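Arginine decarboxylase (Campylobacter jejuni subsp. jejuni, PDB 3NZP) probably catalyses the pyridoxal 5'-phosphate-dependent decarboxylation of arginine to agmatine, a step toward spermidine. Local coordinates at residues N253-R259 against Q309-P315; K245-N249 against D298-L303; Q437-L441 against F498-V502. All blocks are in the same frame, centred on the assembly; numbering follows the deposited sequence.

Interaction 1: residues N253-R259 against Q309-P315; sequences NIYTELR and QKKDLEP
K310 reaches across to the helix face made by N253, T256 and E257. Its CB lies 3.9 Å from T256 CG2, and its CG remains over the threonine, 3.6 Å from T256 OG1. Bends at chi2 and chi4 carry the chain across the helix face, past N253 OD1, to NZ. NZ donates to N253 OD1 at 3.1 Å, meeting a lone pair in the carbonyl plane, and to T256 OG1 at 3.2 Å; E257 OE2 makes only a long ion pair with K310 NZ. T256 OG1 itself donates to N253 O. K310 is the first residue to leave the geometry of helix 292-309, which ends in a Schellman motif with K311 at C-prime, before the loop enters strand 316-319, the last of the TIM barrel. Farther along that loop, P315 CB sits over one face of the Y255 ring, 3.8 Å from its centroid and 27° off the normal. L313 O lies at the ring's edge and accepts from Y255 OH at 2.7 Å, the donor standing 35° out of the carbonyl plane. D312 OD2 lies over the R259 guanidinium face, a long pairing of charge alone. E257 OE1 also accepts from L399 N of the second subunit.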
ATOM      1  N   ASN B 253      16.394  29.399  16.152  1.00 42.10           N
ATOM      2  CA  ASN B 253      17.688  29.786  16.676  1.00 39.73           C
ATOM      3  C   ASN B 253      18.802  29.392  15.725  1.00 35.13           C
ATOM      4  O   ASN B 253      19.787  30.106  15.600  1.00 42.31           O
ATOM      5  CB  ASN B 253      17.907  29.165  18.057  1.00 46.15           C
ATOM      6  CG  ASN B 253      17.206  29.945  19.155  1.00 50.28           C
ATOM      7  OD1 ASN B 253      17.687  30.991  19.592  1.00 58.54           O
ATOM      8  ND2 ASN B 253      16.054  29.454  19.586  1.00 48.16           N
ATOM      9  N   ILE B 254      18.654  28.259  15.046  1.00 36.51           N
ATOM     10  CA  ILE B 254      19.672  27.826  14.089  1.00 36.07           C
ATOM     11  C   ILE B 254      19.720  28.894  13.000  1.00 34.80           C
ATOM     12  O   ILE B 254      20.789  29.299  12.550  1.00 33.48           O
ATOM     13  CB  ILE B 254      19.318  26.439  13.459  1.00 34.40           C
ATOM     14  CG1 ILE B 254      19.474  25.336  14.507  1.00 32.90           C
ATOM     15  CG2 ILE B 254      20.226  26.131  12.282  1.00 30.03           C
ATOM     16  CD1 ILE B 254      19.229  23.957  13.988  1.00 29.99           C
ATOM     17  N   TYR B 255      18.545  29.353  12.591  1.00 36.87           N
ATOM     18  CA  TYR B 255      18.431  30.391  11.579  1.00 33.24           C
ATOM     19  C   TYR B 255      19.235  31.627  11.977  1.00 32.75           C
ATOM     20  O   TYR B 255      20.107  32.063  11.235  1.00 31.72           O
ATOM     21  CB  TYR B 255      16.968  30.766  11.407  1.00 34.35           C
ATOM     22  CG  TYR B 255      16.751  32.111  10.773  1.00 34.78           C
ATOM     23  CD1 TYR B 255      16.952  32.303   9.412  1.00 35.35           C
ATOM     24  CD2 TYR B 255      16.302  33.185  11.534  1.00 36.08           C
ATOM     25  CE1 TYR B 255      16.699  33.539   8.824  1.00 42.98           C
ATOM     26  CE2 TYR B 255      16.048  34.417  10.961  1.00 35.03           C
ATOM     27  CZ  TYR B 255      16.241  34.589   9.609  1.00 40.03           C
ATOM     28  OH  TYR B 255      15.943  35.805   9.037  1.00 40.54           O
ATOM     29  N   THR B 256      18.938  32.196  13.144  1.00 38.38           N
ATOM     30  CA  THR B 256      19.653  33.386  13.605  1.00 40.99           C
ATOM     31  C   THR B 256      21.157  33.133  13.702  1.00 40.40           C
ATOM     32  O   THR B 256      21.952  33.917  13.190  1.00 40.35           O
ATOM     33  CB  THR B 256      19.144  33.896  14.994  1.00 39.44           C
ATOM     34  OG1 THR B 256      19.298  32.869  15.980  1.00 45.23           O
ATOM     35  CG2 THR B 256      17.683  34.306  14.918  1.00 41.15           C
ATOM     36  N   GLU B 257      21.546  32.040  14.352  1.00 37.38           N
ATOM     37  CA  GLU B 257      22.958  31.710  14.500  1.00 39.14           C
ATOM     38  C   GLU B 257      23.688  31.633  13.163  1.00 40.04           C
ATOM     39  O   GLU B 257      24.856  32.018  13.053  1.00 43.38           O
ATOM     40  CB  GLU B 257      23.119  30.379  15.229  1.00 42.72           C
ATOM     41  CG  GLU B 257      23.013  30.487  16.721  1.00 48.66           C
ATOM     42  CD  GLU B 257      24.078  31.394  17.306  1.00 55.78           C
ATOM     43  OE1 GLU B 257      25.271  31.200  16.970  1.00 52.54           O
ATOM     44  OE2 GLU B 257      23.725  32.296  18.101  1.00 56.42           O
ATOM     45  N   LEU B 258      22.994  31.122  12.153  1.00 34.73           N
ATOM     46  CA  LEU B 258      23.569  30.982  10.832  1.00 33.96           C
ATOM     47  C   LEU B 258      23.736  32.347  10.190  1.00 37.51           C
ATOM     48  O   LEU B 258      24.707  32.587   9.474  1.00 39.92           O
ATOM     49  CB  LEU B 258      22.687  30.078   9.972  1.00 32.53           C
ATOM     50  CG  LEU B 258      23.249  28.716   9.537  1.00 32.96           C
ATOM     51  CD1 LEU B 258      24.226  28.149  10.541  1.00 25.37           C
ATOM     52  CD2 LEU B 258      22.091  27.765   9.349  1.00 36.03           C
ATOM     53  N   ARG B 259      22.802  33.253  10.444  1.00 35.36           N
ATOM     54  CA  ARG B 259      22.927  34.582   9.869  1.00 37.69           C
ATOM     55  C   ARG B 259      24.099  35.323  10.492  1.00 44.12           C
ATOM     56  O   ARG B 259      24.852  36.013   9.803  1.00 50.11           O
ATOM     57  CB  ARG B 259      21.668  35.395  10.089  1.00 31.25           C
ATOM     58  CG  ARG B 259      20.469  34.863   9.381  1.00 37.57           C
ATOM     59  CD  ARG B 259      19.517  36.000   9.147  1.00 32.41           C
ATOM     60  NE  ARG B 259      20.236  37.096   8.512  1.00 45.01           N
ATOM     61  CZ  ARG B 259      19.656  38.120   7.905  1.00 52.80           C
ATOM     62  NH1 ARG B 259      18.336  38.196   7.848  1.00 52.71           N
ATOM     63  NH2 ARG B 259      20.404  39.060   7.344  1.00 59.04           N
ATOM     64  N   GLN B 309      14.625  38.640  20.237  1.00 41.60           N
ATOM     65  CA  GLN B 309      15.666  38.281  21.190  1.00 44.45           C
ATOM     66  C   GLN B 309      17.053  38.427  20.588  1.00 48.71           C
ATOM     67  O   GLN B 309      17.900  39.131  21.132  1.00 55.00           O
ATOM     68  CB  GLN B 309      15.492  36.845  21.681  1.00 48.28           C
ATOM     69  CG  GLN B 309      16.667  36.353  22.520  1.00 55.04           C
ATOM     70  CD  GLN B 309      16.517  34.914  22.959  1.00 64.60           C
ATOM     71  OE1 GLN B 309      16.315  34.019  22.130  1.00 73.72           O
ATOM     72  NE2 GLN B 309      16.618  34.675  24.266  1.00 56.51           N
ATOM     73  N   LYS B 310      17.288  37.762  19.465  1.00 51.57           N
ATOM     74  CA  LYS B 310      18.580  37.829  18.807  1.00 50.38           C
ATOM     75  C   LYS B 310      18.666  39.117  18.006  1.00 50.36           C
ATOM     76  O   LYS B 310      19.632  39.347  17.282  1.00 51.90           O
ATOM     77  CB  LYS B 310      18.749  36.628  17.878  1.00 54.03           C
ATOM     78  CG  LYS B 310      18.531  35.278  18.545  1.00 50.70           C
ATOM     79  CD  LYS B 310      19.485  35.074  19.712  1.00 54.05           C
ATOM     80  CE  LYS B 310      19.605  33.596  20.113  1.00 65.26           C
ATOM     81  NZ  LYS B 310      20.192  32.689  19.052  1.00 55.77           N
ATOM     82  N   LYS B 311      17.648  39.961  18.156  1.00 56.92           N
ATOM     83  CA  LYS B 311      17.553  41.244  17.440  1.00 62.82           C
ATOM     84  C   LYS B 311      18.056  41.132  16.013  1.00 58.56           C
ATOM     85  O   LYS B 311      18.868  41.932  15.550  1.00 51.64           O
ATOM     86  CB  LYS B 311      18.285  42.362  18.193  1.00 58.00           C
ATOM     87  CG  LYS B 311      19.659  42.009  18.686  1.00 66.37           C
ATOM     88  CD  LYS B 311      20.141  43.018  19.712  1.00 78.20           C
ATOM     89  CE  LYS B 311      21.519  42.629  20.236  1.00 81.53           C
ATOM     90  NZ  LYS B 311      22.058  43.618  21.206  1.00 80.64           N
ATOM     91  N   ASP B 312      17.539  40.113  15.331  1.00 60.17           N
ATOM     92  CA  ASP B 312      17.876  39.830  13.946  1.00 52.70           C
ATOM     93  C   ASP B 312      16.644  40.063  13.094  1.00 48.83           C
ATOM     94  O   ASP B 312      15.615  40.552  13.575  1.00 49.03           O
ATOM     95  CB  ASP B 312      18.349  38.390  13.815  1.00 49.79           C
ATOM     96  CG  ASP B 312      19.363  38.213  12.704  1.00 59.67           C
ATOM     97  OD1 ASP B 312      20.224  37.316  12.838  1.00 63.98           O
ATOM     98  OD2 ASP B 312      19.306  38.968  11.705  1.00 59.67           O
ATOM     99  N   LEU B 313      16.756  39.700  11.824  1.00 48.74           N
ATOM    100  CA  LEU B 313      15.672  39.874  10.860  1.00 44.46           C
ATOM    101  C   LEU B 313      14.593  38.797  10.911  1.00 42.81           C
ATOM    102  O   LEU B 313      14.889  37.605  10.825  1.00 41.16           O
ATOM    103  CB  LEU B 313      16.266  39.918   9.453  1.00 35.46           C
ATOM    104  CG  LEU B 313      15.238  39.878   8.337  1.00 31.11           C
ATOM    105  CD1 LEU B 313      14.426  41.159   8.365  1.00 36.77           C
ATOM    106  CD2 LEU B 313      15.939  39.696   7.009  1.00 25.71           C
ATOM    107  N   GLU B 314      13.338  39.218  11.047  1.00 42.88           N
ATOM    108  CA  GLU B 314      12.230  38.263  11.066  1.00 44.94           C
ATOM    109  C   GLU B 314      12.266  37.525   9.729  1.00 46.99           C
ATOM    110  O   GLU B 314      12.138  38.147   8.671  1.00 50.66           O
ATOM    111  CB  GLU B 314      10.900  38.994  11.228  1.00 45.48           C
ATOM    112  CG  GLU B 314      10.669  39.573  12.613  1.00 47.19           C
ATOM    113  CD  GLU B 314       9.324  40.264  12.733  1.00 53.48           C
ATOM    114  OE1 GLU B 314       8.916  40.592  13.869  1.00 60.94           O
ATOM    115  OE2 GLU B 314       8.670  40.484  11.692  1.00 47.05           O
ATOM    116  N   PRO B 315      12.448  36.189   9.754  1.00 47.27           N
ATOM    117  CA  PRO B 315      12.518  35.343   8.551  1.00 40.17           C
ATOM    118  C   PRO B 315      11.233  35.231   7.729  1.00 37.33           C
ATOM    119  O   PRO B 315      10.150  35.580   8.188  1.00 35.05           O
ATOM    120  CB  PRO B 315      12.947  33.997   9.120  1.00 39.66           C
ATOM    121  CG  PRO B 315      12.240  33.976  10.440  1.00 33.12           C
ATOM    122  CD  PRO B 315      12.535  35.358  10.972  1.00 36.44           C
TER
HETATM  123  O   HOH W   1      14.597  31.306  22.010  1.00 25.49           O

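Interaction 2: residues K245-N249 against D298-L303; sequences KKALN and DVVFIL
L248 points from helix 245-249 into the surface formed by V299, I302 and L303, and its two methyl branches divide that surface between them. With CG anti to the backbone N (chi1 -174°), the isobutyl group is carried across to the second helix. CD2 comes down on the V299 backbone beside CA, and is 3.9 Å from V299 CG1 and 3.8 Å from I302 CB. CD1 takes the other direction and meets L303 CD2 at 3.6 Å. The leucine side chain runs obliquely to that of I302 but nearly perpendicular to that of L303. I302 in turn sends CG2 toward the N249 backbone, 3.9 Å from N249 CA, and so packs on both L248 and N249.

K245 and D298, both partly exposed, cross obliquely. The lysine chain passes alongside the carboxylate, its CD 3.4 Å from D298 OD1, and bends at chi3 (-72°) before NZ reaches the same oxygen at 3.3 Å. The result is a salt bridge whose hydrogen bond is weak.

The segment axes approach to 9.8 Å and cross at -37°, with the helices running in broadly the same N-to-C direction, as expected of neighbouring outer helices in a TIM barrel. Beneath them run the barrel strands: L248 and V299 both touch L271 of strand 268-272, L303 touches I269 of that strand, and V299 and L303 reach I317 of strand 316-319. V299 also packs on F66 of helix 52-72.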
ATOM      1  N   LYS B 245       5.943  23.431  17.777  1.00 43.24           N
ATOM      2  CA  LYS B 245       6.500  24.573  18.497  1.00 39.70           C
ATOM      3  C   LYS B 245       7.903  24.289  19.002  1.00 40.12           C
ATOM      4  O   LYS B 245       8.758  25.174  19.039  1.00 35.95           O
ATOM      5  CB  LYS B 245       5.586  24.978  19.661  1.00 35.58           C
ATOM      6  CG  LYS B 245       4.502  25.954  19.221  1.00 48.17           C
ATOM      7  CD  LYS B 245       3.598  26.485  20.333  1.00 50.38           C
ATOM      8  CE  LYS B 245       2.630  25.428  20.855  1.00 62.47           C
ATOM      9  NZ  LYS B 245       1.504  26.035  21.651  1.00 62.86           N
ATOM     10  N   LYS B 246       8.144  23.051  19.394  1.00 41.49           N
ATOM     11  CA  LYS B 246       9.464  22.693  19.872  1.00 44.23           C
ATOM     12  C   LYS B 246      10.444  22.774  18.706  1.00 44.49           C
ATOM     13  O   LYS B 246      11.574  23.238  18.858  1.00 35.17           O
ATOM     14  CB  LYS B 246       9.447  21.278  20.442  1.00 50.25           C
ATOM     15  CG  LYS B 246       9.119  21.214  21.922  1.00 65.55           C
ATOM     16  CD  LYS B 246      10.376  21.393  22.789  1.00 71.14           C
ATOM     17  CE  LYS B 246      11.520  20.404  22.413  1.00 79.43           C
ATOM     18  NZ  LYS B 246      11.192  18.927  22.429  1.00 73.59           N
ATOM     19  N   ALA B 247       9.980  22.328  17.541  1.00 44.50           N
ATOM     20  CA  ALA B 247      10.775  22.318  16.321  1.00 39.35           C
ATOM     21  C   ALA B 247      11.061  23.722  15.822  1.00 37.17           C
ATOM     22  O   ALA B 247      12.202  24.097  15.593  1.00 39.45           O
ATOM     23  CB  ALA B 247      10.046  21.540  15.239  1.00 29.73           C
ATOM     24  N   LEU B 248       9.999  24.490  15.643  1.00 38.74           N
ATOM     25  CA  LEU B 248      10.124  25.833  15.149  1.00 39.83           C
ATOM     26  C   LEU B 248      11.117  26.628  15.987  1.00 44.99           C
ATOM     27  O   LEU B 248      11.969  27.336  15.448  1.00 48.73           O
ATOM     28  CB  LEU B 248       8.756  26.498  15.147  1.00 37.43           C
ATOM     29  CG  LEU B 248       8.698  27.890  14.524  1.00 49.35           C
ATOM     30  CD1 LEU B 248       9.306  27.881  13.118  1.00 35.22           C
ATOM     31  CD2 LEU B 248       7.245  28.347  14.497  1.00 47.09           C
ATOM     32  N   ASN B 249      11.026  26.486  17.304  1.00 46.72           N
ATOM     33  CA  ASN B 249      11.922  27.191  18.217  1.00 44.08           C
ATOM     34  C   ASN B 249      13.393  26.855  17.961  1.00 42.39           C
ATOM     35  O   ASN B 249      14.228  27.743  17.796  1.00 38.38           O
ATOM     36  CB  ASN B 249      11.560  26.842  19.651  1.00 45.39           C
ATOM     37  CG  ASN B 249      11.506  28.048  20.525  1.00 49.27           C
ATOM     38  OD1 ASN B 249      12.511  28.719  20.724  1.00 56.99           O
ATOM     39  ND2 ASN B 249      10.323  28.349  21.050  1.00 56.06           N
ATOM     40  N   ASP B 298       1.031  30.521  16.271  1.00 27.56           N
ATOM     41  CA  ASP B 298       2.214  29.963  16.906  1.00 26.80           C
ATOM     42  C   ASP B 298       3.462  30.185  16.059  1.00 31.38           C
ATOM     43  O   ASP B 298       4.498  30.599  16.575  1.00 29.84           O
ATOM     44  CB  ASP B 298       2.015  28.481  17.195  1.00 26.39           C
ATOM     45  CG  ASP B 298       1.092  28.250  18.365  1.00 40.67           C
ATOM     46  OD1 ASP B 298       0.691  27.087  18.619  1.00 48.17           O
ATOM     47  OD2 ASP B 298       0.764  29.242  19.041  1.00 50.52           O
ATOM     48  N   VAL B 299       3.375  29.923  14.759  1.00 31.49           N
ATOM     49  CA  VAL B 299       4.536  30.107  13.895  1.00 31.19           C
ATOM     50  C   VAL B 299       5.009  31.545  13.908  1.00 34.65           C
ATOM     51  O   VAL B 299       6.180  31.823  14.173  1.00 41.28           O
ATOM     52  CB  VAL B 299       4.245  29.688  12.426  1.00 35.77           C
ATOM     53  CG1 VAL B 299       5.434  30.025  11.524  1.00 21.82           C
ATOM     54  CG2 VAL B 299       3.957  28.199  12.364  1.00 31.59           C
ATOM     55  N   VAL B 300       4.093  32.467  13.645  1.00 32.14           N
ATOM     56  CA  VAL B 300       4.447  33.876  13.610  1.00 40.05           C
ATOM     57  C   VAL B 300       4.979  34.383  14.941  1.00 41.71           C
ATOM     58  O   VAL B 300       5.906  35.188  14.983  1.00 42.09           O
ATOM     59  CB  VAL B 300       3.248  34.720  13.219  1.00 40.46           C
ATOM     60  CG1 VAL B 300       3.634  36.182  13.230  1.00 47.22           C
ATOM     61  CG2 VAL B 300       2.766  34.307  11.854  1.00 40.54           C
ATOM     62  N   PHE B 301       4.389  33.914  16.030  1.00 38.12           N
ATOM     63  CA  PHE B 301       4.821  34.355  17.346  1.00 38.17           C
ATOM     64  C   PHE B 301       6.214  33.840  17.687  1.00 37.05           C
ATOM     65  O   PHE B 301       7.114  34.629  17.954  1.00 41.30           O
ATOM     66  CB  PHE B 301       3.807  33.906  18.388  1.00 46.93           C
ATOM     67  CG  PHE B 301       4.092  34.392  19.776  1.00 53.42           C
ATOM     68  CD1 PHE B 301       4.921  33.666  20.627  1.00 61.23           C
ATOM     69  CD2 PHE B 301       3.482  35.545  20.258  1.00 47.98           C
ATOM     70  CE1 PHE B 301       5.126  34.075  21.944  1.00 59.16           C
ATOM     71  CE2 PHE B 301       3.681  35.962  21.570  1.00 46.63           C
ATOM     72  CZ  PHE B 301       4.503  35.225  22.417  1.00 49.74           C
ATOM     73  N   ILE B 302       6.393  32.523  17.665  1.00 35.34           N
ATOM     74  CA  ILE B 302       7.686  31.932  17.982  1.00 35.87           C
ATOM     75  C   ILE B 302       8.817  32.610  17.219  1.00 39.39           C
ATOM     76  O   ILE B 302       9.861  32.941  17.787  1.00 34.14           O
ATOM     77  CB  ILE B 302       7.738  30.432  17.629  1.00 38.15           C
ATOM     78  CG1 ILE B 302       6.596  29.671  18.312  1.00 34.08           C
ATOM     79  CG2 ILE B 302       9.091  29.855  18.056  1.00 34.57           C
ATOM     80  CD1 ILE B 302       6.688  29.653  19.823  1.00 57.85           C
ATOM     81  N   LEU B 303       8.613  32.812  15.923  1.00 40.61           N
ATOM     82  CA  LEU B 303       9.649  33.433  15.110  1.00 41.59           C
ATOM     83  C   LEU B 303       9.884  34.889  15.499  1.00 40.02           C
ATOM     84  O   LEU B 303      11.028  35.311  15.658  1.00 41.80           O
ATOM     85  CB  LEU B 303       9.305  33.322  13.624  1.00 38.36           C
ATOM     86  CG  LEU B 303       9.285  31.896  13.061  1.00 38.05           C
ATOM     87  CD1 LEU B 303       8.878  31.965  11.600  1.00 32.13           C
ATOM     88  CD2 LEU B 303      10.650  31.230  13.217  1.00 26.36           C
TER

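Interaction 3: residues Q437-L441 against F498-V502; sequences QERYL and FLHDV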
ATOM      1  N   GLN B 437     -25.840  -5.094  12.062  1.00 82.63           N
ATOM      2  CA  GLN B 437     -27.150  -5.170  11.431  1.00 85.85           C
ATOM      3  C   GLN B 437     -27.022  -5.739  10.021  1.00 85.26           C
ATOM      4  O   GLN B 437     -27.630  -6.761   9.697  1.00 85.20           O
ATOM      5  CB  GLN B 437     -27.791  -3.772  11.359  1.00 91.44           C
ATOM      6  CG  GLN B 437     -28.420  -3.268  12.657  1.00 88.51           C
ATOM      7  CD  GLN B 437     -29.675  -4.027  13.020  1.00 90.61           C
ATOM      8  OE1 GLN B 437     -29.674  -5.264  13.091  1.00 91.84           O
ATOM      9  NE2 GLN B 437     -30.759  -3.292  13.259  1.00 90.38           N
ATOM     10  N   GLU B 438     -26.227  -5.061   9.193  1.00 83.16           N
ATOM     11  CA  GLU B 438     -26.005  -5.466   7.807  1.00 79.77           C
ATOM     12  C   GLU B 438     -24.631  -5.050   7.288  1.00 71.63           C
ATOM     13  O   GLU B 438     -24.046  -4.070   7.748  1.00 65.16           O
ATOM     14  CB  GLU B 438     -27.084  -4.865   6.900  1.00 84.13           C
ATOM     15  CG  GLU B 438     -28.490  -5.290   7.252  1.00 91.40           C
ATOM     16  CD  GLU B 438     -29.514  -4.726   6.304  1.00 95.55           C
ATOM     17  OE1 GLU B 438     -29.526  -3.492   6.121  1.00 98.63           O
ATOM     18  OE2 GLU B 438     -30.307  -5.515   5.747  1.00100.94           O
ATOM     19  N   ARG B 439     -24.132  -5.810   6.319  1.00 69.64           N
ATOM     20  CA  ARG B 439     -22.838  -5.553   5.698  1.00 63.36           C
ATOM     21  C   ARG B 439     -23.106  -5.066   4.285  1.00 63.20           C
ATOM     22  O   ARG B 439     -23.583  -5.836   3.453  1.00 61.11           O
ATOM     23  CB  ARG B 439     -22.015  -6.834   5.649  1.00 49.45           C
ATOM     24  CG  ARG B 439     -21.443  -7.242   6.989  1.00 65.37           C
ATOM     25  CD  ARG B 439     -22.039  -8.522   7.548  1.00 76.17           C
ATOM     26  NE  ARG B 439     -20.977  -9.477   7.883  1.00 93.58           N
ATOM     27  CZ  ARG B 439     -21.057 -10.417   8.824  1.00 97.55           C
ATOM     28  NH1 ARG B 439     -22.159 -10.546   9.555  1.00 98.26           N
ATOM     29  NH2 ARG B 439     -20.030 -11.236   9.026  1.00 91.90           N
ATOM     30  N   TYR B 440     -22.813  -3.790   4.021  1.00 63.09           N
ATOM     31  CA  TYR B 440     -23.037  -3.199   2.700  1.00 57.67           C
ATOM     32  C   TYR B 440     -21.845  -3.404   1.779  1.00 55.60           C
ATOM     33  O   TYR B 440     -20.744  -2.942   2.059  1.00 52.53           O
ATOM     34  CB  TYR B 440     -23.327  -1.703   2.811  1.00 54.26           C
ATOM     35  CG  TYR B 440     -24.574  -1.353   3.597  1.00 55.46           C
ATOM     36  CD1 TYR B 440     -24.675  -1.653   4.958  1.00 51.20           C
ATOM     37  CD2 TYR B 440     -25.649  -0.707   2.983  1.00 50.81           C
ATOM     38  CE1 TYR B 440     -25.812  -1.317   5.689  1.00 44.69           C
ATOM     39  CE2 TYR B 440     -26.791  -0.365   3.703  1.00 51.00           C
ATOM     40  CZ  TYR B 440     -26.862  -0.673   5.054  1.00 54.79           C
ATOM     41  OH  TYR B 440     -27.982  -0.326   5.778  1.00 57.37           O
ATOM     42  N   LEU B 441     -22.087  -4.098   0.671  1.00 57.30           N
ATOM     43  CA  LEU B 441     -21.063  -4.380  -0.318  1.00 54.68           C
ATOM     44  C   LEU B 441     -20.991  -3.205  -1.291  1.00 54.97           C
ATOM     45  O   LEU B 441     -21.917  -2.989  -2.072  1.00 46.76           O
ATOM     46  CB  LEU B 441     -21.432  -5.656  -1.063  1.00 63.58           C
ATOM     47  CG  LEU B 441     -20.442  -6.114  -2.129  1.00 74.13           C
ATOM     48  CD1 LEU B 441     -19.191  -6.636  -1.450  1.00 71.50           C
ATOM     49  CD2 LEU B 441     -21.078  -7.191  -2.995  1.00 65.20           C
ATOM     50  N   PHE B 498     -24.012   3.884  10.889  1.00 56.38           N
ATOM     51  CA  PHE B 498     -25.400   3.503  10.620  1.00 59.97           C
ATOM     52  C   PHE B 498     -25.856   3.962   9.245  1.00 61.35           C
ATOM     53  O   PHE B 498     -25.748   5.148   8.920  1.00 64.75           O
ATOM     54  CB  PHE B 498     -26.349   4.086  11.676  1.00 55.96           C
ATOM     55  CG  PHE B 498     -26.199   3.458  13.023  1.00 53.58           C
ATOM     56  CD1 PHE B 498     -25.247   3.926  13.918  1.00 50.52           C
ATOM     57  CD2 PHE B 498     -26.955   2.340  13.365  1.00 57.21           C
ATOM     58  CE1 PHE B 498     -25.041   3.289  15.137  1.00 55.20           C
ATOM     59  CE2 PHE B 498     -26.759   1.694  14.582  1.00 60.47           C
ATOM     60  CZ  PHE B 498     -25.796   2.167  15.470  1.00 61.00           C
ATOM     61  N   LEU B 499     -26.361   3.018   8.449  1.00 56.95           N
ATOM     62  CA  LEU B 499     -26.853   3.303   7.098  1.00 61.71           C
ATOM     63  C   LEU B 499     -28.324   2.955   6.977  1.00 63.05           C
ATOM     64  O   LEU B 499     -28.826   2.098   7.702  1.00 65.97           O
ATOM     65  CB  LEU B 499     -26.076   2.496   6.062  1.00 61.63           C
ATOM     66  CG  LEU B 499     -24.602   2.862   5.986  1.00 55.75           C
ATOM     67  CD1 LEU B 499     -23.880   1.849   5.134  1.00 55.59           C
ATOM     68  CD2 LEU B 499     -24.466   4.272   5.421  1.00 46.87           C
ATOM     69  N   HIS B 500     -29.012   3.607   6.049  1.00 62.84           N
ATOM     70  CA  HIS B 500     -30.432   3.353   5.859  1.00 68.50           C
ATOM     71  C   HIS B 500     -30.694   1.974   5.265  1.00 68.30           C
ATOM     72  O   HIS B 500     -29.926   1.480   4.442  1.00 66.62           O
ATOM     73  CB  HIS B 500     -31.045   4.440   4.970  1.00 71.27           C
ATOM     74  CG  HIS B 500     -30.678   5.832   5.384  1.00 83.77           C
ATOM     75  ND1 HIS B 500     -29.441   6.382   5.122  1.00 90.19           N
ATOM     76  CD2 HIS B 500     -31.370   6.775   6.067  1.00 83.89           C
ATOM     77  CE1 HIS B 500     -29.387   7.602   5.624  1.00 89.22           C
ATOM     78  NE2 HIS B 500     -30.545   7.864   6.204  1.00 90.03           N
ATOM     79  N   ASP B 501     -31.777   1.346   5.706  1.00 73.41           N
ATOM     80  CA  ASP B 501     -32.144   0.028   5.208  1.00 72.31           C
ATOM     81  C   ASP B 501     -32.791   0.218   3.847  1.00 68.17           C
ATOM     82  O   ASP B 501     -33.973   0.527   3.756  1.00 68.84           O
ATOM     83  CB  ASP B 501     -33.138  -0.640   6.158  1.00 74.31           C
ATOM     84  CG  ASP B 501     -33.472  -2.054   5.741  1.00 71.71           C
ATOM     85  OD1 ASP B 501     -34.271  -2.707   6.438  1.00 78.66           O
ATOM     86  OD2 ASP B 501     -32.930  -2.511   4.711  1.00 71.65           O
ATOM     87  N   VAL B 502     -32.017   0.036   2.789  1.00 63.89           N
ATOM     88  CA  VAL B 502     -32.549   0.224   1.452  1.00 66.71           C
ATOM     89  C   VAL B 502     -32.614  -1.078   0.666  1.00 68.86           C
ATOM     90  O   VAL B 502     -32.038  -2.084   1.070  1.00 64.49           O
ATOM     91  CB  VAL B 502     -31.691   1.234   0.673  1.00 67.14           C
ATOM     92  CG1 VAL B 502     -31.750   2.601   1.348  1.00 60.75           C
ATOM     93  CG2 VAL B 502     -30.257   0.735   0.610  1.00 61.51           C
TER
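Y440 places CG anti to its own carbonyl carbon (chi1 -62°), L499 does likewise, and the two side chains slide past each other in opposite directions. The overlap puts L499 CD1 over the centre of the tyrosine ring, 3.5 Å from the centroid and only 8° off the normal, a well-centred CH-pi contact. Nearer the phenol end, L499 CB approaches Y440 CZ at 3.4 Å. The hydroxyl then meets the backbone: Y440 OH donates to H500 O at 3.0 Å. H500 O lies at the ring's edge, near its plane, while the hydroxyl stands 69° out of the H500 carbonyl plane, so off its lone pairs. Strand 438-442 belongs to the mixed beta-sheet outside the barrel, paired antiparallel with strand 330-341 and parallel with strand 479-480, and the ring ties it to the loop that leads into strand 510-513. V336 and L339 of strand 330-341 also touch Y440, while P464 of strand 462-464 touches L499. At one end of the contact two carboxylates come together, E438 OE1 lying 3.8 Å from D501 OD2. R474 probably offsets this like-charge pair, since it forms a salt bridge with D501 OD1 and a long, weak ion pair with E438 OE1.

In the fold
Interactions 1 and 2 share helix 242-260, which meets helix 292-309 in interaction 2 and the loop following it in interaction 1. Their centres are 13 Å apart and they touch directly, P315 CG lying 4.1 Å from L303 CD1. Both join neighbouring elements on the outside of the barrel; interaction 2 is partly buried and aliphatic apart from one ion pair. Interaction 3 is buried, like interaction 1, but lies in the separate beta-sheet region, about 58 Å away between centres. Both use a tyrosine for a CH-pi contact and a bond to a backbone oxygen; interaction 1 adds the lysine grip, interaction 3 a like-charge pair. Interaction 1 hydrogen-bonds to the second subunit, where the others have packing.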